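Local coordinates for protein starch synthase I (Hordeum vulgare, PDB 4HLN) that belongs to the starch synthases, glycosyltransferases of the GT-B kind, built from two Rossmann-like domains facing each other across a cleft, at residues M165-N170 against T199-Y204; N207-F212 against L253-Y258. One frame throughout, in Å; residues are numbered along the deposited sequence.

Interaction 1 of 2, residues M165-N170 against T199-Y204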
ATOM      1  N   MET A 165      13.176   3.465  12.670  1.00 38.54           N
ATOM      2  CA  MET A 165      13.504   4.157  11.423  1.00 33.61           C
ATOM      3  C   MET A 165      14.882   4.748  11.525  1.00 37.33           C
ATOM      4  O   MET A 165      15.399   4.958  12.616  1.00 46.13           O
ATOM      5  CB  MET A 165      12.615   5.372  11.233  1.00 32.05           C
ATOM      6  CG  MET A 165      11.262   5.128  10.698  1.00 48.61           C
ATOM      7  SD  MET A 165      10.305   6.511  11.320  1.00 62.81           S
ATOM      8  CE  MET A 165      10.640   6.274  13.070  1.00 73.10           C
ATOM      9  N   PRO A 166      15.466   5.079  10.379  1.00 40.97           N
ATOM     10  CA  PRO A 166      16.719   5.826  10.438  1.00 32.62           C
ATOM     11  C   PRO A 166      16.442   7.260  10.833  1.00 34.03           C
ATOM     12  O   PRO A 166      15.387   7.810  10.532  1.00 38.30           O
ATOM     13  CB  PRO A 166      17.231   5.759   8.999  1.00 35.39           C
ATOM     14  CG  PRO A 166      16.507   4.556   8.394  1.00 38.64           C
ATOM     15  CD  PRO A 166      15.162   4.600   9.019  1.00 42.19           C
ATOM     16  N   ARG A 167      17.391   7.861  11.528  1.00 44.62           N
ATOM     17  CA  ARG A 167      17.338   9.288  11.787  1.00 47.63           C
ATOM     18  C   ARG A 167      18.055   9.972  10.615  1.00 46.51           C
ATOM     19  O   ARG A 167      19.278  10.120  10.606  1.00 39.48           O
ATOM     20  CB  ARG A 167      18.008   9.585  13.126  1.00 43.00           C
ATOM     21  CG  ARG A 167      17.912  11.004  13.619  1.00 40.50           C
ATOM     22  CD  ARG A 167      18.191  11.000  15.111  1.00 49.15           C
ATOM     23  NE  ARG A 167      18.418  12.322  15.679  1.00 57.66           N
ATOM     24  CZ  ARG A 167      19.620  12.870  15.840  1.00 57.97           C
ATOM     25  NH1 ARG A 167      20.716  12.215  15.468  1.00 52.46           N
ATOM     26  NH2 ARG A 167      19.728  14.078  16.375  1.00 47.60           N
ATOM     27  N   TYR A 168      17.286  10.336   9.596  1.00 40.56           N
ATOM     28  CA  TYR A 168      17.840  11.007   8.426  1.00 47.48           C
ATOM     29  C   TYR A 168      18.119  12.483   8.717  1.00 55.72           C
ATOM     30  O   TYR A 168      17.431  13.351   8.208  1.00 46.01           O
ATOM     31  CB  TYR A 168      16.848  10.914   7.280  1.00 34.31           C
ATOM     32  CG  TYR A 168      16.606   9.511   6.779  1.00 42.95           C
ATOM     33  CD1 TYR A 168      17.582   8.840   6.050  1.00 38.88           C
ATOM     34  CD2 TYR A 168      15.392   8.867   7.002  1.00 38.11           C
ATOM     35  CE1 TYR A 168      17.363   7.564   5.567  1.00 38.59           C
ATOM     36  CE2 TYR A 168      15.167   7.576   6.523  1.00 34.31           C
ATOM     37  CZ  TYR A 168      16.158   6.935   5.799  1.00 37.60           C
ATOM     38  OH  TYR A 168      15.964   5.664   5.301  1.00 42.79           O
ATOM     39  N   LEU A 169      19.127  12.768   9.535  1.00 63.04           N
ATOM     40  CA  LEU A 169      19.280  14.112  10.089  1.00 60.00           C
ATOM     41  C   LEU A 169      19.848  15.123   9.111  1.00 71.67           C
ATOM     42  O   LEU A 169      20.755  14.840   8.319  1.00 78.86           O
ATOM     43  CB  LEU A 169      20.145  14.081  11.348  1.00 60.14           C
ATOM     44  CG  LEU A 169      20.118  15.311  12.254  1.00 62.84           C
ATOM     45  CD1 LEU A 169      18.739  15.519  12.852  1.00 67.13           C
ATOM     46  CD2 LEU A 169      21.145  15.166  13.358  1.00 58.98           C
ATOM     47  N   ASN A 170      19.296  16.320   9.188  1.00 76.29           N
ATOM     48  CA  ASN A 170      19.799  17.448   8.439  1.00 70.88           C
ATOM     49  C   ASN A 170      20.373  18.469   9.419  1.00 62.56           C
ATOM     50  O   ASN A 170      19.764  19.503   9.665  1.00 58.21           O
ATOM     51  CB  ASN A 170      18.657  18.057   7.637  1.00 69.90           C
ATOM     52  CG  ASN A 170      19.103  19.209   6.780  1.00 72.68           C
ATOM     53  OD1 ASN A 170      20.256  19.259   6.334  1.00 67.77           O
ATOM     54  ND2 ASN A 170      18.194  20.156   6.550  1.00 67.95           N
ATOM     55  N   THR A 199      23.202   4.734  17.552  1.00 40.58           N
ATOM     56  CA  THR A 199      22.594   5.159  18.804  1.00 48.36           C
ATOM     57  C   THR A 199      21.094   5.316  18.595  1.00 50.25           C
ATOM     58  O   THR A 199      20.618   5.324  17.467  1.00 53.01           O
ATOM     59  CB  THR A 199      23.207   6.465  19.343  1.00 48.82           C
ATOM     60  OG1 THR A 199      23.001   7.512  18.393  1.00 55.65           O
ATOM     61  CG2 THR A 199      24.708   6.296  19.590  1.00 36.25           C
ATOM     62  N   PHE A 200      20.343   5.418  19.682  1.00 44.11           N
ATOM     63  CA  PHE A 200      18.899   5.451  19.569  1.00 41.26           C
ATOM     64  C   PHE A 200      18.345   6.745  20.112  1.00 44.03           C
ATOM     65  O   PHE A 200      18.679   7.160  21.228  1.00 42.38           O
ATOM     66  CB  PHE A 200      18.269   4.285  20.332  1.00 42.52           C
ATOM     67  CG  PHE A 200      18.653   2.935  19.812  1.00 43.49           C
ATOM     68  CD1 PHE A 200      17.806   2.237  18.959  1.00 40.21           C
ATOM     69  CD2 PHE A 200      19.852   2.349  20.187  1.00 49.18           C
ATOM     70  CE1 PHE A 200      18.147   0.983  18.485  1.00 43.57           C
ATOM     71  CE2 PHE A 200      20.207   1.089  19.712  1.00 57.57           C
ATOM     72  CZ  PHE A 200      19.352   0.406  18.860  1.00 54.30           C
ATOM     73  N   PHE A 201      17.488   7.368  19.310  1.00 45.85           N
ATOM     74  CA  PHE A 201      16.738   8.541  19.721  1.00 45.37           C
ATOM     75  C   PHE A 201      15.287   8.128  19.780  1.00 45.50           C
ATOM     76  O   PHE A 201      14.899   7.160  19.134  1.00 48.15           O
ATOM     77  CB  PHE A 201      16.971   9.696  18.747  1.00 35.06           C
ATOM     78  CG  PHE A 201      18.354  10.262  18.832  1.00 39.64           C
ATOM     79  CD1 PHE A 201      19.451   9.507  18.435  1.00 36.58           C
ATOM     80  CD2 PHE A 201      18.569  11.534  19.347  1.00 38.31           C
ATOM     81  CE1 PHE A 201      20.747  10.014  18.533  1.00 40.34           C
ATOM     82  CE2 PHE A 201      19.858  12.053  19.456  1.00 35.45           C
ATOM     83  CZ  PHE A 201      20.953  11.287  19.050  1.00 41.39           C
ATOM     84  N   HIS A 202      14.486   8.822  20.573  1.00 43.51           N
ATOM     85  CA  HIS A 202      13.125   8.354  20.783  1.00 43.90           C
ATOM     86  C   HIS A 202      12.121   9.457  21.010  1.00 41.12           C
ATOM     87  O   HIS A 202      12.407  10.445  21.658  1.00 43.26           O
ATOM     88  CB  HIS A 202      13.052   7.364  21.958  1.00 42.31           C
ATOM     89  CG  HIS A 202      11.660   7.136  22.458  1.00 49.67           C
ATOM     90  ND1 HIS A 202      11.207   7.640  23.658  1.00 42.96           N
ATOM     91  CD2 HIS A 202      10.604   6.497  21.897  1.00 60.24           C
ATOM     92  CE1 HIS A 202       9.937   7.308  23.822  1.00 41.74           C
ATOM     93  NE2 HIS A 202       9.547   6.614  22.770  1.00 55.99           N
ATOM     94  N   GLU A 203      10.928   9.271  20.470  1.00 44.88           N
ATOM     95  CA  GLU A 203       9.835  10.146  20.814  1.00 40.72           C
ATOM     96  C   GLU A 203       8.518   9.385  20.964  1.00 46.17           C
ATOM     97  O   GLU A 203       8.180   8.490  20.173  1.00 38.96           O
ATOM     98  CB  GLU A 203       9.698  11.287  19.806  1.00 42.43           C
ATOM     99  CG  GLU A 203       8.592  12.269  20.191  1.00 58.98           C
ATOM    100  CD  GLU A 203       8.216  13.256  19.091  1.00 72.48           C
ATOM    101  OE1 GLU A 203       8.882  13.270  18.026  1.00 78.28           O
ATOM    102  OE2 GLU A 203       7.243  14.019  19.301  1.00 70.42           O
ATOM    103  N   TYR A 204       7.789   9.747  22.010  1.00 42.18           N
ATOM    104  CA  TYR A 204       6.465   9.210  22.222  1.00 45.89           C
ATOM    105  C   TYR A 204       5.467  10.236  21.684  1.00 46.22           C
ATOM    106  O   TYR A 204       5.468  11.385  22.104  1.00 62.78           O
ATOM    107  CB  TYR A 204       6.257   8.901  23.715  1.00 41.38           C
ATOM    108  CG  TYR A 204       5.045   8.045  24.000  1.00 46.81           C
ATOM    109  CD1 TYR A 204       4.882   6.797  23.387  1.00 41.76           C
ATOM    110  CD2 TYR A 204       4.052   8.483  24.879  1.00 44.63           C
ATOM    111  CE1 TYR A 204       3.758   6.015  23.647  1.00 45.53           C
ATOM    112  CE2 TYR A 204       2.928   7.707  25.142  1.00 47.22           C
ATOM    113  CZ  TYR A 204       2.787   6.479  24.527  1.00 56.53           C
ATOM    114  OH  TYR A 204       1.672   5.719  24.790  1.00 67.04           O
TER
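Arg167 lays its guanidinium flat on the ring of Phe201, and this pair makes the whole contact between 165-170 and 199-204. The two planes are only 2° apart. Arg167 CZ sits 3.7 Å from the Phe201 ring centroid and 12° off the normal, a cation-pi stack over the middle of the face. Atom by atom, Arg167 NH1 lies above Phe201 CZ (3.7 Å) and Arg167 NH2 above Phe201 CE2 (3.7 Å), while Arg167 NE covers the CG-CD2 side. The methylene at Arg167 CD adds a CH-pi contact, 4.1 Å from the ring centroid. This reach comes from an extended side chain that leaves the backbone with CG opposite N (chi1 -174°), spanning the 8.0 Å between Arg167 CA and Phe201 CA. Leu169 CD1 lies on the opposite face, 3.9 Å above the guanidinium plane of Arg167 but toward its rim; an inverse gamma turn centred on Tyr168 lies between the two residues. A salt bridge from Arg167 NH1 to Asp214 gives the charge a partner and would fix the rotation of the stacked group. Against this tight stack on a buried arginine, the phenyl of Phe201 is the more solvent-facing side, partly exposed, with Tyr182 meeting it at an inclined angle. No hydrogen bond crosses, and only 116 Å² is buried. The arrangement is a cation-pi stack that links the end of strand 160-166 to strand 195-205 over the intervening strand 208-214, near one edge of the Rossmann-like sheet in the starch synthase catalytic domain.

Interaction 2 of 2, residues N207-F212 against L253-Y258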
ATOM      1  N   ASN A 207       0.688   7.837  20.975  1.00 39.48           N
ATOM      2  CA  ASN A 207       0.755   6.537  21.645  1.00 44.07           C
ATOM      3  C   ASN A 207       1.656   5.562  20.936  1.00 43.85           C
ATOM      4  O   ASN A 207       1.526   4.336  21.080  1.00 45.75           O
ATOM      5  CB  ASN A 207      -0.634   5.946  21.835  1.00 59.34           C
ATOM      6  CG  ASN A 207      -1.512   6.845  22.649  1.00 72.58           C
ATOM      7  OD1 ASN A 207      -2.475   7.417  22.136  1.00 76.81           O
ATOM      8  ND2 ASN A 207      -1.161   7.018  23.923  1.00 67.25           N
ATOM      9  N   VAL A 208       2.571   6.127  20.161  1.00 41.17           N
ATOM     10  CA  VAL A 208       3.527   5.342  19.428  1.00 35.22           C
ATOM     11  C   VAL A 208       4.926   5.739  19.832  1.00 36.63           C
ATOM     12  O   VAL A 208       5.249   6.920  19.962  1.00 41.82           O
ATOM     13  CB  VAL A 208       3.332   5.475  17.904  1.00 41.03           C
ATOM     14  CG1 VAL A 208       4.594   5.005  17.148  1.00 29.61           C
ATOM     15  CG2 VAL A 208       2.099   4.694  17.475  1.00 34.01           C
ATOM     16  N   ASP A 209       5.732   4.716  20.069  1.00 20.75           N
ATOM     17  CA  ASP A 209       7.146   4.850  20.316  1.00 38.25           C
ATOM     18  C   ASP A 209       7.905   4.948  19.011  1.00 44.97           C
ATOM     19  O   ASP A 209       8.133   3.944  18.325  1.00 48.14           O
ATOM     20  CB  ASP A 209       7.626   3.642  21.101  1.00 42.41           C
ATOM     21  CG  ASP A 209       7.269   3.742  22.549  1.00 45.28           C
ATOM     22  OD1 ASP A 209       7.587   4.809  23.113  1.00 45.94           O
ATOM     23  OD2 ASP A 209       6.649   2.799  23.099  1.00 50.61           O
ATOM     24  N   TRP A 210       8.275   6.173  18.667  1.00 34.83           N
ATOM     25  CA  TRP A 210       9.051   6.442  17.474  1.00 28.13           C
ATOM     26  C   TRP A 210      10.495   6.363  17.859  1.00 38.02           C
ATOM     27  O   TRP A 210      10.992   7.215  18.602  1.00 43.93           O
ATOM     28  CB  TRP A 210       8.739   7.845  16.982  1.00 44.30           C
ATOM     29  CG  TRP A 210       7.303   7.999  16.724  1.00 41.03           C
ATOM     30  CD1 TRP A 210       6.367   8.530  17.559  1.00 43.96           C
ATOM     31  CD2 TRP A 210       6.611   7.572  15.553  1.00 31.42           C
ATOM     32  NE1 TRP A 210       5.127   8.472  16.973  1.00 44.20           N
ATOM     33  CE2 TRP A 210       5.248   7.882  15.741  1.00 39.67           C
ATOM     34  CE3 TRP A 210       7.014   6.953  14.360  1.00 34.23           C
ATOM     35  CZ2 TRP A 210       4.278   7.605  14.774  1.00 41.70           C
ATOM     36  CZ3 TRP A 210       6.053   6.671  13.402  1.00 38.03           C
ATOM     37  CH2 TRP A 210       4.698   7.003  13.611  1.00 37.68           C
ATOM     38  N   VAL A 211      11.160   5.329  17.367  1.00 32.51           N
ATOM     39  CA  VAL A 211      12.558   5.088  17.683  1.00 37.44           C
ATOM     40  C   VAL A 211      13.423   5.321  16.453  1.00 42.85           C
ATOM     41  O   VAL A 211      13.173   4.762  15.387  1.00 44.68           O
ATOM     42  CB  VAL A 211      12.776   3.649  18.155  1.00 37.65           C
ATOM     43  CG1 VAL A 211      14.270   3.353  18.311  1.00 32.83           C
ATOM     44  CG2 VAL A 211      12.021   3.407  19.441  1.00 34.78           C
ATOM     45  N   PHE A 212      14.454   6.136  16.619  1.00 50.27           N
ATOM     46  CA  PHE A 212      15.296   6.542  15.509  1.00 44.78           C
ATOM     47  C   PHE A 212      16.681   6.014  15.672  1.00 40.11           C
ATOM     48  O   PHE A 212      17.296   6.173  16.725  1.00 47.36           O
ATOM     49  CB  PHE A 212      15.346   8.049  15.436  1.00 34.63           C
ATOM     50  CG  PHE A 212      14.038   8.641  15.161  1.00 39.87           C
ATOM     51  CD1 PHE A 212      13.553   8.683  13.858  1.00 42.44           C
ATOM     52  CD2 PHE A 212      13.253   9.120  16.198  1.00 40.78           C
ATOM     53  CE1 PHE A 212      12.305   9.231  13.589  1.00 41.92           C
ATOM     54  CE2 PHE A 212      12.003   9.671  15.940  1.00 40.77           C
ATOM     55  CZ  PHE A 212      11.523   9.722  14.637  1.00 32.47           C
ATOM     56  N   LEU A 253      15.791  -0.951  25.109  1.00 51.73           N
ATOM     57  CA  LEU A 253      15.233   0.366  25.391  1.00 41.99           C
ATOM     58  C   LEU A 253      14.167   0.319  26.492  1.00 46.11           C
ATOM     59  O   LEU A 253      13.102  -0.280  26.316  1.00 49.81           O
ATOM     60  CB  LEU A 253      14.689   1.010  24.115  1.00 43.00           C
ATOM     61  CG  LEU A 253      15.762   1.313  23.061  1.00 44.63           C
ATOM     62  CD1 LEU A 253      15.184   2.065  21.892  1.00 35.09           C
ATOM     63  CD2 LEU A 253      16.902   2.110  23.660  1.00 50.20           C
ATOM     64  N   GLU A 254      14.449   0.943  27.633  1.00 42.17           N
ATOM     65  CA  GLU A 254      13.444   1.001  28.701  1.00 52.86           C
ATOM     66  C   GLU A 254      12.459   2.160  28.539  1.00 60.27           C
ATOM     67  O   GLU A 254      12.472   3.114  29.312  1.00 72.17           O
ATOM     68  CB  GLU A 254      14.086   1.029  30.088  1.00 39.71           C
ATOM     69  CG  GLU A 254      15.022  -0.128  30.348  1.00 50.14           C
ATOM     70  CD  GLU A 254      15.138  -0.482  31.815  1.00 76.53           C
ATOM     71  OE1 GLU A 254      15.464  -1.655  32.113  1.00 78.88           O
ATOM     72  OE2 GLU A 254      14.902   0.403  32.669  1.00 91.85           O
ATOM     73  N   LEU A 255      11.599   2.049  27.535  1.00 51.93           N
ATOM     74  CA  LEU A 255      10.580   3.048  27.253  1.00 43.41           C
ATOM     75  C   LEU A 255       9.467   3.029  28.291  1.00 52.40           C
ATOM     76  O   LEU A 255       8.856   1.981  28.555  1.00 48.22           O
ATOM     77  CB  LEU A 255      10.012   2.795  25.866  1.00 39.12           C
ATOM     78  CG  LEU A 255      11.183   2.731  24.873  1.00 48.50           C
ATOM     79  CD1 LEU A 255      10.750   2.217  23.503  1.00 43.98           C
ATOM     80  CD2 LEU A 255      11.891   4.090  24.769  1.00 36.34           C
ATOM     81  N   GLY A 256       9.205   4.195  28.883  1.00 45.48           N
ATOM     82  CA  GLY A 256       8.235   4.301  29.963  1.00 36.21           C
ATOM     83  C   GLY A 256       8.595   3.391  31.139  1.00 55.75           C
ATOM     84  O   GLY A 256       7.703   2.912  31.851  1.00 51.38           O
ATOM     85  N   GLY A 257       9.894   3.135  31.337  1.00 43.66           N
ATOM     86  CA  GLY A 257      10.332   2.240  32.392  1.00 55.97           C
ATOM     87  C   GLY A 257      10.609   0.767  32.089  1.00 57.05           C
ATOM     88  O   GLY A 257      11.438   0.162  32.769  1.00 52.77           O
ATOM     89  N   TYR A 258       9.936   0.176  31.100  1.00 45.77           N
ATOM     90  CA  TYR A 258      10.157  -1.246  30.795  1.00 46.40           C
ATOM     91  C   TYR A 258      10.376  -1.541  29.307  1.00 46.61           C
ATOM     92  O   TYR A 258       9.743  -0.939  28.449  1.00 44.72           O
ATOM     93  CB  TYR A 258       8.998  -2.101  31.319  1.00 39.35           C
ATOM     94  CG  TYR A 258       7.665  -1.692  30.747  1.00 44.56           C
ATOM     95  CD1 TYR A 258       6.962  -2.539  29.895  1.00 45.36           C
ATOM     96  CD2 TYR A 258       7.111  -0.443  31.051  1.00 45.23           C
ATOM     97  CE1 TYR A 258       5.737  -2.164  29.360  1.00 51.76           C
ATOM     98  CE2 TYR A 258       5.892  -0.053  30.522  1.00 53.44           C
ATOM     99  CZ  TYR A 258       5.204  -0.915  29.671  1.00 62.01           C
ATOM    100  OH  TYR A 258       3.981  -0.534  29.127  1.00 57.37           O
TER
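In the beta-alpha-beta crossover that leaves strand 208-214, passes through helix 235-252 and returns to the sheet at strand 264-269, the loop just after the helix folds two leucines onto the first strand: Leu253 against Val211 and Leu255 against Asp209. Val211 and Leu253 meet tip to tip, Val211 CG1 standing 3.9 Å from Leu253 CD1. The valine is turned with CG1 opposite its backbone N (chi1 173°), which presents that methyl to the loop, while its other methyl, CG2, lies a looser 4.4 Å from Leu255 CD1. Leu255 CD1 is thus shared, for it also packs on the carboxylate carbon Asp209 CG at 3.9 Å, where the two side chains run antiparallel alongside each other. The acid is buried, yet its oxygens are engaged: OD1 accepts a hydrogen bond from His202 NE2 and OD2 pairs with Tyr260 OH. These two bonds would hold the carboxylate in place, with the leucine methyl packed against it. With an inverse gamma turn at Glu254 between them, Leu253 and Leu255 both point toward the strand. No hydrogen bond joins the segments, and the 150 Å² they bury is side-chain packing alone. Around it, Phe200 of strand 195-205 touches both Val211 and Leu253, and Met162 of strand 160-166 touches both Val211 and Leu255, so the loop beyond helix 235-252 rests on three neighbouring strands, with helix 150-156 packed on the other face, against Trp210.

Along the chain the two interactions come in series, neither nested nor crossed. Interaction 1 closes first, over a loop that contains strand 181-190 and brings strand 195-205 back beside the end of strand 160-166. Interaction 2 opens on the next strand, 208-214, and closes beyond helix 235-252. Their centres are 12 Å apart, and strands 195-205 and 208-214, neighbours in the sheet, join them directly: Phe201 O probably accepts a hydrogen bond from Phe212 N. The contacts lie on opposite faces of this sheet: interaction 1 ties strand 195-205 to the end of 160-166 on one, and interaction 2 ties strand 208-214 to the loop after helix 235-252 on the other.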